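PDB 7JVH: glycoside Hydrolase Family 43_12 from Metagenome, which probably hydrolyses glycosidic bonds in plant cell-wall polysaccharides or oligosaccharides such as those built of xylose and arabinose, as other family 43 glycoside hydrolases do. Local coordinates for residues 122-136 and 170-182. Numbering follows the deposited sequence.
Sequences YAPAIHYNKYNDTFY and GGIDPSLFFDDNG. With GOL (glycerol), chain G.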
# COMPACT_ATOMS: atom_id res chain seq x y z
N TYR A 122 -2.26 0.06 -9.64
CA TYR A 122 -3.40 0.77 -9.07
C TYR A 122 -4.33 -0.22 -8.30
O TYR A 122 -3.94 -1.36 -8.02
CB TYR A 122 -4.13 1.56 -10.17
CG TYR A 122 -3.52 2.92 -10.46
CD1 TYR A 122 -2.13 3.13 -10.35
CD2 TYR A 122 -4.31 3.99 -10.85
CE1 TYR A 122 -1.57 4.38 -10.62
CE2 TYR A 122 -3.74 5.24 -11.09
CZ TYR A 122 -2.37 5.43 -10.98
OH TYR A 122 -1.84 6.67 -11.20
N ALA A 123 -5.53 0.25 -7.94
CA ALA A 123 -6.49 -0.53 -7.16
C ALA A 123 -6.59 -1.98 -7.61
O ALA A 123 -6.90 -2.26 -8.77
CB ALA A 123 -7.85 0.12 -7.20
N PRO A 124 -6.30 -2.95 -6.73
CA PRO A 124 -6.54 -4.36 -7.03
C PRO A 124 -7.97 -4.79 -6.72
O PRO A 124 -8.62 -4.18 -5.85
CB PRO A 124 -5.58 -5.05 -6.06
CG PRO A 124 -5.55 -4.17 -4.88
CD PRO A 124 -5.67 -2.76 -5.42
N ALA A 125 -8.46 -5.81 -7.44
CA ALA A 125 -9.69 -6.53 -7.09
C ALA A 125 -9.45 -8.04 -7.17
O ALA A 125 -9.23 -8.58 -8.25
CB ALA A 125 -10.83 -6.10 -7.99
N ILE A 126 -9.47 -8.71 -6.02
CA ILE A 126 -9.32 -10.17 -5.94
C ILE A 126 -10.72 -10.82 -5.88
O ILE A 126 -11.66 -10.21 -5.41
CB ILE A 126 -8.42 -10.59 -4.74
CG1 ILE A 126 -8.02 -12.07 -4.86
CG2 ILE A 126 -9.10 -10.34 -3.40
CD1 ILE A 126 -7.13 -12.56 -3.75
N HIS A 127 -10.83 -12.04 -6.40
CA HIS A 127 -12.11 -12.73 -6.53
C HIS A 127 -11.89 -14.21 -6.50
O HIS A 127 -10.85 -14.69 -6.92
CB HIS A 127 -12.79 -12.38 -7.86
CG HIS A 127 -13.10 -10.93 -8.02
ND1 HIS A 127 -14.30 -10.41 -7.60
CD2 HIS A 127 -12.42 -9.91 -8.59
CE1 HIS A 127 -14.33 -9.11 -7.86
NE2 HIS A 127 -13.21 -8.79 -8.48
N TYR A 128 -12.90 -14.95 -6.01
CA TYR A 128 -12.94 -16.39 -6.13
C TYR A 128 -14.18 -16.79 -6.91
O TYR A 128 -15.30 -16.47 -6.52
CB TYR A 128 -12.93 -17.08 -4.77
CG TYR A 128 -13.16 -18.57 -4.89
CD1 TYR A 128 -12.13 -19.41 -5.30
CD2 TYR A 128 -14.41 -19.13 -4.63
CE1 TYR A 128 -12.34 -20.78 -5.43
CE2 TYR A 128 -14.62 -20.49 -4.76
CZ TYR A 128 -13.59 -21.30 -5.16
OH TYR A 128 -13.79 -22.65 -5.28
N ASN A 129 -13.95 -17.49 -8.03
CA ASN A 129 -15.00 -18.04 -8.85
C ASN A 129 -15.27 -19.47 -8.42
O ASN A 129 -14.48 -20.38 -8.69
CB ASN A 129 -14.60 -17.97 -10.33
CG ASN A 129 -15.70 -18.45 -11.25
OD1 ASN A 129 -16.77 -18.88 -10.81
ND2 ASN A 129 -15.44 -18.39 -12.54
N LYS A 130 -16.39 -19.66 -7.71
CA LYS A 130 -16.78 -20.97 -7.18
C LYS A 130 -17.23 -21.93 -8.27
O LYS A 130 -17.23 -23.14 -8.07
CB LYS A 130 -17.87 -20.81 -6.12
CG LYS A 130 -19.23 -20.42 -6.66
CD LYS A 130 -20.19 -20.09 -5.53
CE LYS A 130 -21.49 -19.55 -6.08
NZ LYS A 130 -22.69 -19.80 -5.23
N TYR A 131 -17.60 -21.38 -9.44
CA TYR A 131 -18.09 -22.17 -10.57
C TYR A 131 -16.97 -22.90 -11.31
O TYR A 131 -17.19 -23.98 -11.84
CB TYR A 131 -18.92 -21.31 -11.52
CG TYR A 131 -20.07 -20.60 -10.84
CD1 TYR A 131 -21.22 -21.30 -10.44
CD2 TYR A 131 -20.00 -19.25 -10.56
CE1 TYR A 131 -22.25 -20.66 -9.79
CE2 TYR A 131 -21.04 -18.59 -9.93
CZ TYR A 131 -22.16 -19.30 -9.55
OH TYR A 131 -23.20 -18.65 -8.92
N ASN A 132 -15.77 -22.30 -11.34
CA ASN A 132 -14.57 -22.95 -11.89
C ASN A 132 -13.42 -23.04 -10.87
O ASN A 132 -12.27 -23.22 -11.25
CB ASN A 132 -14.11 -22.24 -13.17
CG ASN A 132 -13.49 -20.89 -12.92
OD1 ASN A 132 -13.41 -20.43 -11.78
ND2 ASN A 132 -13.03 -20.23 -13.98
N ASP A 133 -13.75 -22.91 -9.58
CA ASP A 133 -12.81 -23.07 -8.47
C ASP A 133 -11.46 -22.39 -8.75
O ASP A 133 -10.39 -23.00 -8.59
CB ASP A 133 -12.65 -24.58 -8.14
CG ASP A 133 -11.87 -24.84 -6.86
OD1 ASP A 133 -11.77 -23.95 -5.99
OD2 ASP A 133 -11.35 -25.96 -6.73
N THR A 134 -11.52 -21.12 -9.17
CA THR A 134 -10.35 -20.38 -9.64
C THR A 134 -10.32 -18.99 -9.04
O THR A 134 -11.36 -18.34 -8.93
CB THR A 134 -10.33 -20.23 -11.18
OG1 THR A 134 -10.54 -21.51 -11.80
CG2 THR A 134 -8.98 -19.65 -11.64
N PHE A 135 -9.12 -18.55 -8.66
CA PHE A 135 -8.87 -17.20 -8.15
C PHE A 135 -8.45 -16.26 -9.29
O PHE A 135 -7.87 -16.68 -10.29
CB PHE A 135 -7.82 -17.23 -7.05
CG PHE A 135 -8.28 -17.89 -5.77
CD1 PHE A 135 -8.21 -19.28 -5.61
CD2 PHE A 135 -8.77 -17.13 -4.72
CE1 PHE A 135 -8.63 -19.88 -4.44
CE2 PHE A 135 -9.19 -17.73 -3.54
CZ PHE A 135 -9.12 -19.10 -3.40
N TYR A 136 -8.73 -14.97 -9.09
CA TYR A 136 -8.49 -13.89 -10.06
C TYR A 136 -7.98 -12.66 -9.31
O TYR A 136 -8.60 -12.22 -8.35
CB TYR A 136 -9.79 -13.54 -10.77
CG TYR A 136 -10.30 -14.59 -11.74
CD1 TYR A 136 -11.15 -15.61 -11.32
CD2 TYR A 136 -9.94 -14.53 -13.08
CE1 TYR A 136 -11.60 -16.57 -12.20
CE2 TYR A 136 -10.41 -15.48 -13.99
CZ TYR A 136 -11.24 -16.50 -13.54
OH TYR A 136 -11.71 -17.44 -14.42
N GLY A 170 -9.85 0.72 -21.42
CA GLY A 170 -9.16 1.78 -20.71
C GLY A 170 -9.71 2.02 -19.31
O GLY A 170 -10.53 1.26 -18.83
N GLY A 171 -9.26 3.09 -18.68
CA GLY A 171 -9.67 3.47 -17.34
C GLY A 171 -9.01 2.59 -16.29
O GLY A 171 -8.08 1.81 -16.59
N ILE A 172 -9.52 2.70 -15.06
CA ILE A 172 -8.96 1.98 -13.90
C ILE A 172 -10.02 1.26 -13.09
O ILE A 172 -11.22 1.32 -13.40
CB ILE A 172 -8.22 2.97 -12.98
CG1 ILE A 172 -9.19 4.00 -12.38
CG2 ILE A 172 -7.09 3.66 -13.77
CD1 ILE A 172 -8.51 5.01 -11.50
N ASP A 173 -9.57 0.56 -12.05
CA ASP A 173 -10.40 -0.12 -11.06
C ASP A 173 -11.24 -1.22 -11.69
O ASP A 173 -12.45 -1.27 -11.48
CB ASP A 173 -11.25 0.88 -10.28
CG ASP A 173 -10.39 1.87 -9.51
OD1 ASP A 173 -9.14 1.79 -9.61
OD2 ASP A 173 -10.98 2.73 -8.80
N PRO A 174 -10.62 -2.14 -12.45
CA PRO A 174 -11.34 -3.31 -12.96
C PRO A 174 -11.81 -4.23 -11.82
O PRO A 174 -11.19 -4.28 -10.77
CB PRO A 174 -10.27 -4.03 -13.78
CG PRO A 174 -8.97 -3.56 -13.21
CD PRO A 174 -9.20 -2.14 -12.81
N SER A 175 -12.90 -4.96 -12.07
CA SER A 175 -13.46 -5.89 -11.09
C SER A 175 -14.42 -6.84 -11.79
O SER A 175 -15.31 -6.41 -12.50
CB SER A 175 -14.16 -5.10 -9.97
OG SER A 175 -14.66 -5.91 -8.95
N LEU A 176 -14.21 -8.14 -11.59
CA LEU A 176 -15.00 -9.19 -12.21
C LEU A 176 -16.14 -9.62 -11.29
O LEU A 176 -16.06 -9.46 -10.06
CB LEU A 176 -14.13 -10.40 -12.51
CG LEU A 176 -12.92 -10.17 -13.40
CD1 LEU A 176 -11.91 -11.28 -13.22
CD2 LEU A 176 -13.35 -10.04 -14.85
N PHE A 177 -17.21 -10.14 -11.90
CA PHE A 177 -18.34 -10.72 -11.20
C PHE A 177 -18.84 -11.93 -11.99
O PHE A 177 -18.99 -11.85 -13.21
CB PHE A 177 -19.47 -9.70 -11.04
CG PHE A 177 -20.80 -10.32 -10.71
CD1 PHE A 177 -21.11 -10.68 -9.40
CD2 PHE A 177 -21.74 -10.56 -11.71
CE1 PHE A 177 -22.33 -11.26 -9.11
CE2 PHE A 177 -22.96 -11.14 -11.42
CZ PHE A 177 -23.26 -11.49 -10.11
N PHE A 178 -19.09 -13.04 -11.28
CA PHE A 178 -19.50 -14.30 -11.88
C PHE A 178 -20.93 -14.65 -11.51
O PHE A 178 -21.20 -15.07 -10.39
CB PHE A 178 -18.53 -15.40 -11.46
CG PHE A 178 -17.09 -15.06 -11.70
CD1 PHE A 178 -16.58 -15.05 -12.99
CD2 PHE A 178 -16.24 -14.73 -10.64
CE1 PHE A 178 -15.24 -14.72 -13.23
CE2 PHE A 178 -14.91 -14.40 -10.86
CZ PHE A 178 -14.41 -14.40 -12.16
N ASP A 179 -21.85 -14.49 -12.47
CA ASP A 179 -23.29 -14.71 -12.27
C ASP A 179 -23.63 -16.21 -12.16
O ASP A 179 -22.74 -17.05 -12.16
CB ASP A 179 -24.07 -14.07 -13.42
CG ASP A 179 -25.42 -13.54 -12.99
OD1 ASP A 179 -26.01 -14.09 -12.02
OD2 ASP A 179 -25.88 -12.56 -13.60
N ASP A 180 -24.92 -16.51 -11.99
CA ASP A 180 -25.40 -17.88 -11.72
C ASP A 180 -25.83 -18.67 -12.98
O ASP A 180 -26.33 -19.77 -12.85
CB ASP A 180 -26.54 -17.88 -10.67
CG ASP A 180 -27.57 -16.79 -10.90
OD1 ASP A 180 -27.91 -16.53 -12.08
OD2 ASP A 180 -28.02 -16.17 -9.90
N ASN A 181 -25.61 -18.08 -14.16
CA ASN A 181 -25.94 -18.71 -15.44
C ASN A 181 -24.69 -18.93 -16.27
O ASN A 181 -24.79 -18.95 -17.48
CB ASN A 181 -26.92 -17.84 -16.24
CG ASN A 181 -26.54 -16.38 -16.27
OD1 ASN A 181 -25.40 -15.99 -16.00
ND2 ASN A 181 -27.49 -15.55 -16.59
N GLY A 182 -23.51 -19.03 -15.66
CA GLY A 182 -22.29 -19.26 -16.40
C GLY A 182 -21.72 -18.03 -17.09
O GLY A 182 -20.61 -18.08 -17.62
C1 GOL G . -7.27 3.69 -7.75
O1 GOL G . -6.71 2.67 -8.58
C2 GOL G . -6.36 4.89 -7.65
O2 GOL G . -6.97 5.88 -6.83
C3 GOL G . -4.98 4.56 -7.10
O3 GOL G . -5.02 4.40 -5.68
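Asn129 swings CG anti to its own nitrogen (chi1 -176°), while Phe178 holds CG anti to its carbonyl carbon, beside the backbone N, and the amide thereby lies flat over one face of the ring, the two planes 8° apart. CB of Asn129 sits 3.8 Å from the centroid of the Phe178 ring in a CH-pi contact, and ND2 of Asn129 comes 3.6 Å from CD1 of Phe178. Asparagine suits this spot twice over: its flat amide stacks, and Asn129 OD1 also accepts a hydrogen bond from Tyr131 N at 3.0 Å, closing an Asx turn at the start of the loop that leads to strand 134-136. Tyr136, on the returning strand, meets the far rim of the same ring obliquely, Tyr136 CE1 3.6 Å from Phe178 CZ, and its CD2 packs on CD1 of Leu176. A leucine in place of Phe178 would probably leave the Asn129 amide without its flat partner and open a gap beside Tyr136. Strands 125-129 and 175-178 run nearly parallel, 17° apart, as the innermost strands of successive antiparallel four-stranded blades in the five-bladed beta-propeller of family 43. Back along the two strands, His127 NE2 reaches Ser175 OG in a weak bond (3.3 Å), the hydroxyl being held also by His242. Toward the propeller's centre, a glycerol, probably from the crystallisation liquor, lies against the small side chain of Ala123; its O1 accepts from Ala123 N and donates to Asp173 OD1, each at 2.8 Å, and the glycerol is also hydrogen-bonded to Asp63 and Arg334.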